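Local coordinates for 4-oxalmesaconate hydratase (Pseudomonas putida, PDB 5CGZ), which catalyses the zinc-dependent hydration of the enol form of oxalomesaconate to 4-carboxy-4-hydroxy-2-oxoadipate, the third step of gallate degradation, at residues A[8-13]-A[121-126]; A[34-39]-A[76-81]; A[40-45]-A[83-88]; A[112-117]-A[157-162]. One frame throughout, in Å; residues are numbered along the deposited sequence. Where two conformers were deposited one is given.

Contact 1: residues A[8-13]-A[121-126]. With ZN (zinc ion), chain C.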
loop_
_atom_site.group_PDB
_atom_site.type_symbol
_atom_site.label_atom_id
_atom_site.label_comp_id
_atom_site.label_asym_id
_atom_site.label_seq_id
_atom_site.Cartn_x
_atom_site.Cartn_y
_atom_site.Cartn_z
ATOM N N SER A 8 -6.499 -26.755 1.072
ATOM C CA SER A 8 -7.398 -26.312 2.128
ATOM C C SER A 8 -6.725 -26.469 3.498
ATOM O O SER A 8 -6.272 -27.565 3.831
ATOM C CB SER A 8 -8.691 -27.137 2.039
ATOM O OG SER A 8 -9.667 -26.724 2.962
ATOM N N ALA A 9 -6.627 -25.400 4.289
ATOM C CA ALA A 9 -5.954 -25.514 5.593
ATOM C C ALA A 9 -6.695 -26.481 6.524
ATOM O O ALA A 9 -6.095 -27.337 7.177
ATOM C CB ALA A 9 -5.830 -24.155 6.263
ATOM N N HIS A 10 -8.009 -26.316 6.574
ATOM C CA HIS A 10 -8.883 -27.140 7.389
ATOM C C HIS A 10 -9.873 -27.806 6.449
ATOM O O HIS A 10 -10.164 -27.268 5.383
ATOM C CB HIS A 10 -9.587 -26.282 8.436
ATOM C CG HIS A 10 -8.660 -25.350 9.157
ATOM N ND1 HIS A 10 -8.709 -23.978 9.003
ATOM C CD2 HIS A 10 -7.635 -25.595 10.008
ATOM C CE1 HIS A 10 -7.769 -23.420 9.747
ATOM N NE2 HIS A 10 -7.100 -24.380 10.365
ATOM N N SER A 11 -10.406 -28.955 6.841
ATOM C CA SER A 11 -11.203 -29.765 5.922
ATOM C C SER A 11 -12.444 -29.051 5.365
ATOM O O SER A 11 -12.822 -29.305 4.232
ATOM C CB SER A 11 -11.614 -31.085 6.600
ATOM O OG SER A 11 -12.300 -30.866 7.821
ATOM N N ALA A 12 -13.060 -28.142 6.121
ATOM C CA ALA A 12 -14.289 -27.490 5.644
ATOM C C ALA A 12 -14.048 -26.337 4.655
ATOM O O ALA A 12 -14.939 -25.954 3.890
ATOM C CB ALA A 12 -15.108 -26.982 6.827
ATOM N N ASP A 13 -12.843 -25.791 4.664
ATOM C CA ASP A 13 -12.578 -24.586 3.895
ATOM C C ASP A 13 -12.848 -24.719 2.400
ATOM O O ASP A 13 -13.393 -23.799 1.798
ATOM C CB ASP A 13 -11.139 -24.138 4.128
ATOM C CG ASP A 13 -10.984 -23.395 5.438
ATOM O OD1 ASP A 13 -10.165 -23.815 6.281
ATOM O OD2 ASP A 13 -11.695 -22.383 5.615
ATOM N N TYR A 121 -4.266 -17.924 11.748
ATOM C CA TYR A 121 -2.880 -18.056 11.301
ATOM C C TYR A 121 -2.667 -19.279 10.403
ATOM O O TYR A 121 -1.754 -19.294 9.575
ATOM C CB TYR A 121 -1.935 -18.110 12.514
ATOM C CG TYR A 121 -1.434 -16.740 12.920
ATOM C CD1 TYR A 121 -2.319 -15.749 13.327
ATOM C CD2 TYR A 121 -0.080 -16.431 12.882
ATOM C CE1 TYR A 121 -1.870 -14.485 13.679
ATOM C CE2 TYR A 121 0.379 -15.174 13.238
ATOM C CZ TYR A 121 -0.518 -14.207 13.633
ATOM O OH TYR A 121 -0.062 -12.954 13.974
ATOM N N ASP A 122 -3.505 -20.302 10.553
ATOM C CA ASP A 122 -3.355 -21.504 9.733
ATOM C C ASP A 122 -3.596 -21.221 8.241
ATOM O O ASP A 122 -3.041 -21.891 7.365
ATOM C CB ASP A 122 -4.320 -22.601 10.191
ATOM C CG ASP A 122 -4.028 -23.111 11.596
ATOM O OD1 ASP A 122 -3.030 -22.693 12.229
ATOM O OD2 ASP A 122 -4.815 -23.954 12.067
ATOM N N HIS A 123 -4.441 -20.242 7.946
ATOM C CA HIS A 123 -4.859 -20.035 6.560
ATOM C C HIS A 123 -3.713 -19.575 5.659
ATOM O O HIS A 123 -3.454 -20.214 4.641
ATOM C CB HIS A 123 -6.031 -19.057 6.506
ATOM C CG HIS A 123 -7.316 -19.659 6.972
ATOM N ND1 HIS A 123 -8.445 -18.910 7.240
ATOM C CD2 HIS A 123 -7.659 -20.947 7.214
ATOM C CE1 HIS A 123 -9.420 -19.709 7.629
ATOM N NE2 HIS A 123 -8.969 -20.953 7.623
ATOM N N PRO A 124 -3.003 -18.488 6.033
ATOM C CA PRO A 124 -1.855 -18.097 5.196
ATOM C C PRO A 124 -0.767 -19.176 5.133
ATOM O O PRO A 124 -0.101 -19.307 4.106
ATOM C CB PRO A 124 -1.325 -16.823 5.887
ATOM C CG PRO A 124 -2.504 -16.284 6.652
ATOM C CD PRO A 124 -3.247 -17.518 7.120
ATOM N N LEU A 125 -0.578 -19.936 6.209
ATOM C CA LEU A 125 0.420 -21.000 6.170
ATOM C C LEU A 125 0.093 -21.983 5.043
ATOM O O LEU A 125 0.973 -22.394 4.292
ATOM C CB LEU A 125 0.501 -21.734 7.505
ATOM C CG LEU A 125 1.413 -22.970 7.502
ATOM C CD1 LEU A 125 2.833 -22.614 7.059
ATOM C CD2 LEU A 125 1.424 -23.613 8.885
ATOM N N ALA A 126 -1.182 -22.339 4.920
ATOM C CA ALA A 126 -1.629 -23.232 3.853
ATOM C C ALA A 126 -1.268 -22.671 2.478
ATOM O O ALA A 126 -0.793 -23.406 1.602
ATOM C CB ALA A 126 -3.140 -23.468 3.948
HETATM ZN ZN ZN C . -10.058 -22.793 7.992
HETATM O O HOH W 1 -12.258 -21.707 8.430
#
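The imidazole of His10 meets that of His123 rim to rim beside the zinc ion they both bind, the centroids 5.1 Å apart and the ring planes at 57°, so that a nitrogen at the edge of each ring faces the metal. This is the zinc site of the PIG-L/MshB family: residues 9-13, in the loop between strand 3-8 and helix 13-27, correspond to the family's Ala-His-Pro-Asp-Asp motif, and helix 122-138 brings the second histidine. His10 ND1 binds zinc at 2.1 Å, Asp13 OD1 at 2.0 Å and His123 NE2 at 2.2 Å; Glu44 and a water complete the shell. The CG of His123 is anti to its carbonyl carbon (chi1 -74°), which swings the ring off the first turn of the helix and onto the metal.

The three ligands from these segments each have a second-shell partner. Asp122, one residue before His123, accepts a nearly straight bond (176°) from His10 NE2 through the anti lone pair of OD2, at 2.9 Å and in the imidazole plane. With that proton on NE2, ND1 is left to the metal and the ring is fixed in its rotation. Asp122 is itself tied to the backbone of Tyr86 and Met88, while Asp117 holds His123 ND1 and Arg17 forms a salt bridge with Asp13 OD2.

Around Ala9 the packing is apolar and close. Its methyl lies over the centre of the His10 ring, 4.0 Å above its plane, and also meets the edge of the His123 ring. On its helix side, Ala9 CB rests on Ala126 CB at 3.6 Å.

Contact 2: residues A[34-39]-A[76-81]; sequences VVCLSF and ASVEFF
Val34 pairs with Val78 on one face of a parallel strand pair, a face that Phe80 shares, and Phe81 follows at its end; Val34, Phe81 and Phe80 lose the most surface where strand 31-36 meets the edge strand 76-80 of the Rossmann-like sheet. The strands are joined through helix 56-74 in a beta-alpha-beta crossover. Val34 is gripped through its backbone on two sides: its N donates to Ser77 O at 2.8 Å and its O accepts from Glu79 N. Cys36 repeats the pattern with Glu79 O and Phe81 N. The isopropyl of Val34 reaches Ala76 with CG2 and Val78 with CG1, against Phe14 and Ile22 of helix 13-27.

Phe80 is wedged beside Phe39. Their planes are only 19° apart but slid so far that the rings hardly overlap, and Phe39 CE1 comes 3.4 Å from Phe80 CD1. Phe80 CD1 also touches Cys36 CB, while Cys36 SG stands obliquely to the ring at 4.9 Å from its centroid; Ala67 and Met68 of helix 56-74 also press on Phe80. With alanine at this position, a gap is likely to open between the sheet and that helix, and the Phe39 ring to lose the neighbour it leans on.

Phe81 turns to the face bearing Val35 and Glu79. Leu37 CD2 lies alongside it and Arg97 makes a cation-pi contact. Val35 CG1, anti to the backbone N (chi1 173°), is carried over its face, 3.9 Å from the centroid and 15° off the normal.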
loop_
_atom_site.group_PDB
_atom_site.type_symbol
_atom_site.label_atom_id
_atom_site.label_comp_id
_atom_site.label_asym_id
_atom_site.label_seq_id
_atom_site.Cartn_x
_atom_site.Cartn_y
_atom_site.Cartn_z
ATOM N N VAL A 34 -8.386 -32.224 -4.070
ATOM C CA VAL A 34 -8.325 -31.399 -2.873
ATOM C C VAL A 34 -7.366 -32.001 -1.847
ATOM O O VAL A 34 -7.472 -33.185 -1.504
ATOM C CB VAL A 34 -9.719 -31.241 -2.235
ATOM C CG1 VAL A 34 -9.648 -30.446 -0.929
ATOM C CG2 VAL A 34 -10.664 -30.568 -3.210
ATOM N N VAL A 35 -6.422 -31.193 -1.376
ATOM C CA VAL A 35 -5.637 -31.547 -0.199
ATOM C C VAL A 35 -6.148 -30.759 1.009
ATOM O O VAL A 35 -6.138 -29.525 0.994
ATOM C CB VAL A 35 -4.137 -31.253 -0.374
ATOM C CG1 VAL A 35 -3.402 -31.481 0.944
ATOM C CG2 VAL A 35 -3.534 -32.103 -1.480
ATOM N N CYS A 36 -6.601 -31.472 2.040
ATOM C CA CYS A 36 -6.920 -30.870 3.333
ATOM C C CYS A 36 -5.759 -31.086 4.288
ATOM O O CYS A 36 -5.499 -32.215 4.701
ATOM C CB CYS A 36 -8.188 -31.471 3.927
ATOM S SG CYS A 36 -9.662 -31.257 2.928
ATOM N N LEU A 37 -5.062 -30.014 4.645
ATOM C CA LEU A 37 -3.855 -30.157 5.449
ATOM C C LEU A 37 -4.192 -30.641 6.860
ATOM O O LEU A 37 -3.428 -31.398 7.465
ATOM C CB LEU A 37 -3.078 -28.837 5.500
ATOM C CG LEU A 37 -2.521 -28.349 4.153
ATOM C CD1 LEU A 37 -1.962 -26.934 4.268
ATOM C CD2 LEU A 37 -1.460 -29.302 3.618
ATOM N N SER A 38 -5.339 -30.207 7.371
ATOM C CA SER A 38 -5.808 -30.631 8.689
ATOM C C SER A 38 -7.322 -30.747 8.640
ATOM O O SER A 38 -7.921 -30.499 7.600
ATOM C CB SER A 38 -5.374 -29.642 9.779
ATOM O OG SER A 38 -6.198 -28.486 9.765
ATOM N N PHE A 39 -7.948 -31.111 9.752
ATOM C CA PHE A 39 -9.400 -31.251 9.772
ATOM C C PHE A 39 -10.102 -30.073 10.445
ATOM O O PHE A 39 -11.333 -30.058 10.533
ATOM C CB PHE A 39 -9.803 -32.547 10.488
ATOM C CG PHE A 39 -9.330 -33.802 9.797
ATOM C CD1 PHE A 39 -10.067 -34.363 8.762
ATOM C CD2 PHE A 39 -8.162 -34.428 10.198
ATOM C CE1 PHE A 39 -9.642 -35.519 8.133
ATOM C CE2 PHE A 39 -7.725 -35.589 9.575
ATOM C CZ PHE A 39 -8.465 -36.139 8.544
ATOM N N ALA A 76 -14.868 -34.047 -6.824
ATOM C CA ALA A 76 -13.424 -33.970 -6.604
ATOM C C ALA A 76 -12.928 -35.175 -5.839
ATOM O O ALA A 76 -13.691 -35.810 -5.115
ATOM C CB ALA A 76 -13.066 -32.708 -5.838
ATOM N N SER A 77 -11.644 -35.484 -5.982
ATOM C CA SER A 77 -11.006 -36.406 -5.055
ATOM C C SER A 77 -10.419 -35.579 -3.916
ATOM O O SER A 77 -10.179 -34.379 -4.079
ATOM C CB SER A 77 -9.928 -37.237 -5.752
ATOM O OG SER A 77 -8.929 -36.413 -6.324
ATOM N N VAL A 78 -10.204 -36.204 -2.762
ATOM C CA VAL A 78 -9.683 -35.485 -1.600
ATOM C C VAL A 78 -8.731 -36.362 -0.789
ATOM O O VAL A 78 -8.957 -37.564 -0.635
ATOM C CB VAL A 78 -10.830 -34.985 -0.693
ATOM C CG1 VAL A 78 -11.697 -36.149 -0.244
ATOM C CG2 VAL A 78 -10.273 -34.214 0.511
ATOM N N GLU A 79 -7.647 -35.769 -0.299
ATOM C CA GLU A 79 -6.756 -36.481 0.609
ATOM C C GLU A 79 -6.491 -35.620 1.834
ATOM O O GLU A 79 -6.677 -34.398 1.796
ATOM C CB GLU A 79 -5.446 -36.870 -0.084
ATOM C CG GLU A 79 -4.501 -35.723 -0.352
ATOM C CD GLU A 79 -3.259 -36.162 -1.111
ATOM O OE1 GLU A 79 -3.174 -35.904 -2.334
ATOM O OE2 GLU A 79 -2.362 -36.762 -0.486
ATOM N N PHE A 80 -6.057 -36.263 2.914
ATOM C CA PHE A 80 -5.916 -35.606 4.207
ATOM C C PHE A 80 -4.503 -35.754 4.769
ATOM O O PHE A 80 -4.092 -36.859 5.103
ATOM C CB PHE A 80 -6.948 -36.185 5.183
ATOM C CG PHE A 80 -8.357 -36.113 4.669
ATOM C CD1 PHE A 80 -9.113 -34.961 4.838
ATOM C CD2 PHE A 80 -8.920 -37.186 3.993
ATOM C CE1 PHE A 80 -10.408 -34.883 4.356
ATOM C CE2 PHE A 80 -10.216 -37.115 3.510
ATOM C CZ PHE A 80 -10.961 -35.960 3.692
ATOM N N PHE A 81 -3.751 -34.657 4.864
ATOM C CA PHE A 81 -2.395 -34.742 5.399
ATOM C C PHE A 81 -2.406 -34.933 6.911
ATOM O O PHE A 81 -1.430 -35.421 7.477
ATOM C CB PHE A 81 -1.568 -33.493 5.066
ATOM C CG PHE A 81 -0.973 -33.495 3.687
ATOM C CD1 PHE A 81 -1.467 -34.329 2.696
ATOM C CD2 PHE A 81 0.091 -32.653 3.384
ATOM C CE1 PHE A 81 -0.915 -34.319 1.422
ATOM C CE2 PHE A 81 0.645 -32.638 2.119
ATOM C CZ PHE A 81 0.138 -33.470 1.131
#

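Contact 3: residues A[40-45]-A[83-88]; sequences GERGES and IGDYPM. With ZN (zinc ion), chain C.
Asp85 points its carboxylate into the bend of residues 40-45, where it serves backbone amides and not the guanidinium of Arg42, whose plane stands at 82° to it. Both segments are loops following parallel strands of the Rossmann-like sheet, on the side that carries the zinc site. Arg42 N donates to the syn lone pair of OD1 at 3.0 Å, and Gly43 N reaches OD2 at 2.9 Å. Glu41 slides past in the opposite direction, its carboxylate near OD1, and a water links its OE2 to Gly84 N.

Arg42 bends at chi2 and chi3 to lay the edge of its guanidinium against Tyr86 O, which takes side-on bonds from NE (3.0 Å) and NH2 (2.9 Å) and lies in the guanidinium plane. Tyr86 precedes a cis peptide to Pro87, and Arg42 NH1 forms a salt bridge with Glu56. A leucine in place of Arg42 would probably cost Tyr86 O both its side-on bonds and Glu56 this salt bridge, leaving the loop before Pro87 less firmly held.

Glu44, in one of two conformers, binds the zinc through OE2. Beside it Gly43 CA makes a CH-pi contact over the face of the Tyr86 ring, 3.4 Å from the centroid and 7° off the normal; a CB here would clash with Tyr86 CE1.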
loop_
_atom_site.group_PDB
_atom_site.type_symbol
_atom_site.label_atom_id
_atom_site.label_comp_id
_atom_site.label_asym_id
_atom_site.label_seq_id
_atom_site.Cartn_x
_atom_site.Cartn_y
_atom_site.Cartn_z
ATOM N N GLY A 40 -9.331 -29.099 10.931
ATOM C CA GLY A 40 -9.900 -28.015 11.729
ATOM C C GLY A 40 -10.455 -28.569 13.032
ATOM O O GLY A 40 -11.404 -28.029 13.613
ATOM N N GLU A 41 -9.839 -29.652 13.497
ATOM C CA GLU A 41 -10.350 -30.407 14.638
ATOM C C GLU A 41 -10.350 -29.597 15.947
ATOM O O GLU A 41 -11.230 -29.766 16.784
ATOM C CB GLU A 41 -9.551 -31.714 14.809
ATOM C CG GLU A 41 -8.032 -31.566 15.034
ATOM C CD GLU A 41 -7.217 -31.535 13.734
ATOM O OE1 GLU A 41 -7.789 -31.239 12.659
ATOM O OE2 GLU A 41 -5.996 -31.804 13.787
ATOM N N ARG A 42 -9.393 -28.697 16.121
ATOM C CA ARG A 42 -9.320 -27.929 17.366
ATOM C C ARG A 42 -9.994 -26.552 17.293
ATOM O O ARG A 42 -10.606 -26.106 18.268
ATOM C CB ARG A 42 -7.861 -27.769 17.793
ATOM C CG ARG A 42 -7.214 -29.098 18.183
ATOM C CD ARG A 42 -5.743 -29.162 17.791
ATOM N NE ARG A 42 -4.946 -28.126 18.445
ATOM C CZ ARG A 42 -4.409 -28.250 19.656
ATOM N NH1 ARG A 42 -4.601 -29.363 20.355
ATOM N NH2 ARG A 42 -3.685 -27.262 20.170
ATOM N N GLY A 43 -9.902 -25.877 16.148
ATOM C CA GLY A 43 -10.400 -24.513 16.060
ATOM C C GLY A 43 -11.612 -24.258 15.176
ATOM O O GLY A 43 -12.127 -23.146 15.149
ATOM N N GLU A 44 -12.059 -25.267 14.435
ATOM C CA GLU A 44 -13.222 -25.107 13.561
ATOM C C GLU A 44 -14.255 -26.209 13.832
ATOM O O GLU A 44 -14.949 -26.662 12.920
ATOM C CB GLU A 44 -12.801 -25.114 12.077
ATOM C CG GLU A 44 -11.816 -23.991 11.674
ATOM C CD GLU A 44 -11.605 -23.872 10.151
ATOM O OE1 GLU A 44 -12.013 -24.790 9.408
ATOM O OE2 GLU A 44 -11.038 -22.853 9.689
ATOM N N SER A 45 -14.359 -26.631 15.090
ATOM C CA SER A 45 -15.258 -27.728 15.451
ATOM C C SER A 45 -15.973 -27.514 16.786
ATOM O O SER A 45 -16.140 -28.454 17.561
ATOM C CB SER A 45 -14.467 -29.038 15.498
ATOM O OG SER A 45 -13.907 -29.343 14.231
ATOM N N ILE A 83 -2.034 -32.834 9.583
ATOM C CA ILE A 83 -0.878 -32.296 10.303
ATOM C C ILE A 83 -1.258 -31.466 11.533
ATOM O O ILE A 83 -0.378 -30.983 12.246
ATOM C CB ILE A 83 0.025 -31.428 9.392
ATOM C CG1 ILE A 83 -0.722 -30.170 8.919
ATOM C CG2 ILE A 83 0.559 -32.255 8.210
ATOM C CD1 ILE A 83 0.148 -29.229 8.062
ATOM N N GLY A 84 -2.554 -31.303 11.784
ATOM C CA GLY A 84 -3.009 -30.606 12.981
ATOM C C GLY A 84 -3.265 -29.116 12.793
ATOM O O GLY A 84 -2.514 -28.434 12.089
ATOM N N ASP A 85 -4.323 -28.611 13.425
ATOM C CA ASP A 85 -4.663 -27.190 13.352
ATOM C C ASP A 85 -4.509 -26.508 14.711
ATOM O O ASP A 85 -4.420 -27.179 15.737
ATOM C CB ASP A 85 -6.095 -27.006 12.853
ATOM C CG ASP A 85 -7.127 -27.468 13.877
ATOM O OD1 ASP A 85 -6.881 -28.495 14.544
ATOM O OD2 ASP A 85 -8.173 -26.795 14.024
ATOM N N TYR A 86 -4.478 -25.177 14.707
ATOM C CA TYR A 86 -4.488 -24.377 15.939
ATOM C C TYR A 86 -3.542 -24.874 17.016
ATOM O O TYR A 86 -3.995 -25.254 18.090
ATOM C CB TYR A 86 -5.895 -24.332 16.536
ATOM C CG TYR A 86 -6.853 -23.388 15.848
ATOM C CD1 TYR A 86 -7.295 -23.638 14.554
ATOM C CD2 TYR A 86 -7.341 -22.262 16.504
ATOM C CE1 TYR A 86 -8.185 -22.792 13.923
ATOM C CE2 TYR A 86 -8.242 -21.398 15.876
ATOM C CZ TYR A 86 -8.654 -21.670 14.588
ATOM O OH TYR A 86 -9.548 -20.831 13.956
ATOM N N PRO A 87 -2.228 -24.842 16.754
ATOM C CA PRO A 87 -1.614 -24.286 15.548
ATOM C C PRO A 87 -1.284 -25.332 14.500
ATOM O O PRO A 87 -0.849 -26.441 14.828
ATOM C CB PRO A 87 -0.317 -23.675 16.083
ATOM C CG PRO A 87 0.097 -24.693 17.142
ATOM C CD PRO A 87 -1.214 -25.181 17.771
ATOM N N MET A 88 -1.462 -24.962 13.239
ATOM C CA MET A 88 -0.903 -25.732 12.143
ATOM C C MET A 88 0.577 -25.376 11.990
ATOM O O MET A 88 0.945 -24.201 11.966
ATOM C CB MET A 88 -1.671 -25.457 10.850
ATOM C CG MET A 88 -1.322 -26.393 9.711
ATOM S SD MET A 88 -2.522 -26.269 8.357
ATOM C CE MET A 88 -1.743 -25.011 7.379
HETATM ZN ZN ZN C . -10.058 -22.793 7.992
HETATM O O HOH W 2 -5.133 -32.537 11.264
HETATM O O HOH W 1 -12.258 -21.707 8.430
#

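Contact 4: residues A[112-117]-A[157-162]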
loop_
_atom_site.group_PDB
_atom_site.type_symbol
_atom_site.label_atom_id
_atom_site.label_comp_id
_atom_site.label_asym_id
_atom_site.label_seq_id
_atom_site.Cartn_x
_atom_site.Cartn_y
_atom_site.Cartn_z
ATOM N N SER A 112 -6.128 -21.617 -3.023
ATOM C CA SER A 112 -5.850 -21.734 -1.595
ATOM C C SER A 112 -6.251 -20.437 -0.884
ATOM O O SER A 112 -7.000 -19.630 -1.449
ATOM C CB SER A 112 -4.375 -22.085 -1.349
ATOM O OG SER A 112 -4.181 -22.556 -0.020
ATOM N N HIS A 113 -5.753 -20.236 0.338
ATOM C CA HIS A 113 -6.199 -19.124 1.198
ATOM C C HIS A 113 -5.490 -17.794 0.924
ATOM O O HIS A 113 -4.443 -17.763 0.288
ATOM C CB HIS A 113 -5.991 -19.478 2.678
ATOM C CG HIS A 113 -6.762 -20.676 3.135
ATOM N ND1 HIS A 113 -7.982 -20.579 3.779
ATOM C CD2 HIS A 113 -6.487 -21.998 3.069
ATOM C CE1 HIS A 113 -8.422 -21.785 4.077
ATOM N NE2 HIS A 113 -7.530 -22.669 3.658
ATOM N N SER A 114 -6.048 -16.703 1.441
ATOM C CA SER A 114 -5.386 -15.403 1.361
ATOM C C SER A 114 -4.086 -15.434 2.158
ATOM O O SER A 114 -3.956 -16.209 3.110
ATOM C CB SER A 114 -6.308 -14.287 1.887
ATOM O OG SER A 114 -6.621 -14.484 3.262
ATOM N N LEU A 115 -3.134 -14.582 1.789
ATOM C CA LEU A 115 -1.820 -14.575 2.441
ATOM C C LEU A 115 -1.815 -13.785 3.748
ATOM O O LEU A 115 -0.857 -13.845 4.504
ATOM C CB LEU A 115 -0.748 -14.024 1.491
ATOM C CG LEU A 115 -0.063 -15.135 0.675
ATOM C CD1 LEU A 115 1.111 -14.626 -0.125
ATOM C CD2 LEU A 115 0.389 -16.268 1.606
ATOM N N LYS A 116 -2.884 -13.042 4.011
ATOM C CA LYS A 116 -3.067 -12.425 5.316
ATOM C C LYS A 116 -4.412 -12.853 5.873
ATOM O O LYS A 116 -5.379 -13.019 5.124
ATOM C CB LYS A 116 -2.984 -10.898 5.238
ATOM C CG LYS A 116 -1.628 -10.386 4.776
ATOM C CD LYS A 116 -1.537 -8.869 4.917
ATOM C CE LYS A 116 -0.152 -8.341 4.535
ATOM N NZ LYS A 116 0.015 -6.896 4.891
ATOM N N ASP A 117 -4.468 -13.035 7.188
ATOM C CA ASP A 117 -5.704 -13.414 7.856
ATOM C C ASP A 117 -5.534 -13.214 9.352
ATOM O O ASP A 117 -5.010 -14.089 10.046
ATOM C CB ASP A 117 -6.063 -14.865 7.544
ATOM C CG ASP A 117 -7.470 -15.232 7.992
ATOM O OD1 ASP A 117 -8.018 -14.582 8.917
ATOM O OD2 ASP A 117 -8.031 -16.179 7.405
ATOM N N PHE A 157 -8.873 -17.916 -2.671
ATOM C CA PHE A 157 -10.329 -17.819 -2.627
ATOM C C PHE A 157 -10.731 -16.922 -1.443
ATOM O O PHE A 157 -9.868 -16.458 -0.683
ATOM C CB PHE A 157 -11.003 -19.211 -2.559
ATOM C CG PHE A 157 -10.338 -20.195 -1.624
ATOM C CD1 PHE A 157 -10.013 -19.844 -0.318
ATOM C CD2 PHE A 157 -10.080 -21.502 -2.048
ATOM C CE1 PHE A 157 -9.416 -20.777 0.546
ATOM C CE2 PHE A 157 -9.495 -22.428 -1.200
ATOM C CZ PHE A 157 -9.158 -22.068 0.099
ATOM N N GLU A 158 -12.029 -16.654 -1.304
ATOM C CA GLU A 158 -12.494 -15.578 -0.426
ATOM C C GLU A 158 -12.414 -15.915 1.065
ATOM O O GLU A 158 -12.982 -16.907 1.516
ATOM C CB GLU A 158 -13.931 -15.189 -0.777
ATOM C CG GLU A 158 -14.452 -14.021 0.094
ATOM C CD GLU A 158 -15.689 -13.338 -0.481
ATOM O OE1 GLU A 158 -16.042 -13.588 -1.661
ATOM O OE2 GLU A 158 -16.309 -12.542 0.249
ATOM N N PRO A 159 -11.701 -15.085 1.843
ATOM C CA PRO A 159 -11.712 -15.307 3.298
ATOM C C PRO A 159 -12.995 -14.779 3.933
ATOM O O PRO A 159 -13.765 -14.046 3.294
ATOM C CB PRO A 159 -10.481 -14.544 3.792
ATOM C CG PRO A 159 -10.156 -13.559 2.730
ATOM C CD PRO A 159 -10.777 -14.017 1.432
ATOM N N HIS A 160 -13.232 -15.171 5.177
ATOM C CA HIS A 160 -14.466 -14.824 5.869
ATOM C C HIS A 160 -14.631 -13.309 5.973
ATOM O O HIS A 160 -15.735 -12.777 5.788
ATOM C CB HIS A 160 -14.487 -15.458 7.261
ATOM C CG HIS A 160 -15.835 -15.444 7.907
ATOM N ND1 HIS A 160 -16.901 -16.174 7.422
ATOM C CD2 HIS A 160 -16.297 -14.789 9.003
ATOM C CE1 HIS A 160 -17.954 -15.981 8.194
ATOM N NE2 HIS A 160 -17.616 -15.144 9.160
ATOM N N GLN A 161 -13.528 -12.618 6.249
ATOM C CA GLN A 161 -13.543 -11.156 6.347
ATOM C C GLN A 161 -12.548 -10.550 5.356
ATOM O O GLN A 161 -11.397 -10.240 5.704
ATOM C CB GLN A 161 -13.246 -10.727 7.782
ATOM C CG GLN A 161 -14.359 -11.181 8.716
ATOM C CD GLN A 161 -14.202 -10.685 10.140
ATOM O OE1 GLN A 161 -14.327 -9.486 10.420
ATOM N NE2 GLN A 161 -13.943 -11.613 11.052
ATOM N N PRO A 162 -12.987 -10.411 4.096
ATOM C CA PRO A 162 -12.062 -10.105 2.999
ATOM C C PRO A 162 -11.296 -8.790 3.198
ATOM O O PRO A 162 -10.077 -8.793 3.020
ATOM C CB PRO A 162 -12.977 -10.041 1.759
ATOM C CG PRO A 162 -14.378 -9.982 2.271
ATOM C CD PRO A 162 -14.372 -10.622 3.634
HETATM O O HOH W 3 -8.823 -17.131 1.724
HETATM O O HOH W 4 -11.185 -13.850 7.700
#
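Phe157 engages residues 112-117 by a backbone hydrogen bond and by its ring together. Its N donates to Ser112 O at 2.8 Å, almost in line with the carbonyl (C=O...N 176°). The side chain then folds back over this same oxygen: CG is tucked between the backbone N and carbonyl carbon (chi1 42°), and Ser112 O lies 3.1 Å above the centre of the ring.

The aromatic contact is T-shaped. Phe157 turns an edge to the face of His113, the planes at 81° and the centroids 4.9 Å apart, and Phe157 CE1 is 3.5 Å from His113 ND1. The other end of the imidazole is occupied, since NE2 is bonded to the backbone of Ala9, and the ring also stacks with the zinc ligand His123. Phe157 thus backs a residue of the second shell of the metal.

Further along, water does the joining. One molecule accepts from Ser114 N and donates to Phe157 O at 2.7 Å, bridging two backbones too far apart for a direct bond. Gln161 N is bound to another water, which makes only a weak bond to Asp117. Van der Waals contact is slight: Pro159 CG packs against Ser114 OG, which donates to Lys116 O at 2.7 Å.

The contact joins the ends of the adjacent parallel strands 110-112 and 154-157, with helix 13-27 packing on Phe157, helix 122-138 on Ser112 and His113, and helix 193-212 on Glu158 and His160.

Contact 1 is the hub: its centre is 9 Å from those of contacts 3 and 4 and 11 Å from that of contact 2. With contact 3 it shares the zinc ion and the metal-bound water, Glu44 joining the three ligands of contact 1, and Asp122 OD2 lies 2.9 Å from Tyr86 N. Contact 4 reaches the site through Asp117 OD2, 2.8 Å from His123 ND1. Contact 2 lies in the sheet with strand 31-36 beside strand 3-8, Ser8 N 2.8 Å from Val35 O, and runs on into contact 3, where Leu37 O is 2.9 Å from Ile83 N. Contacts 2 and 4 do not touch and lie on opposite sides of the chain's centre, their own centres about 18 Å apart.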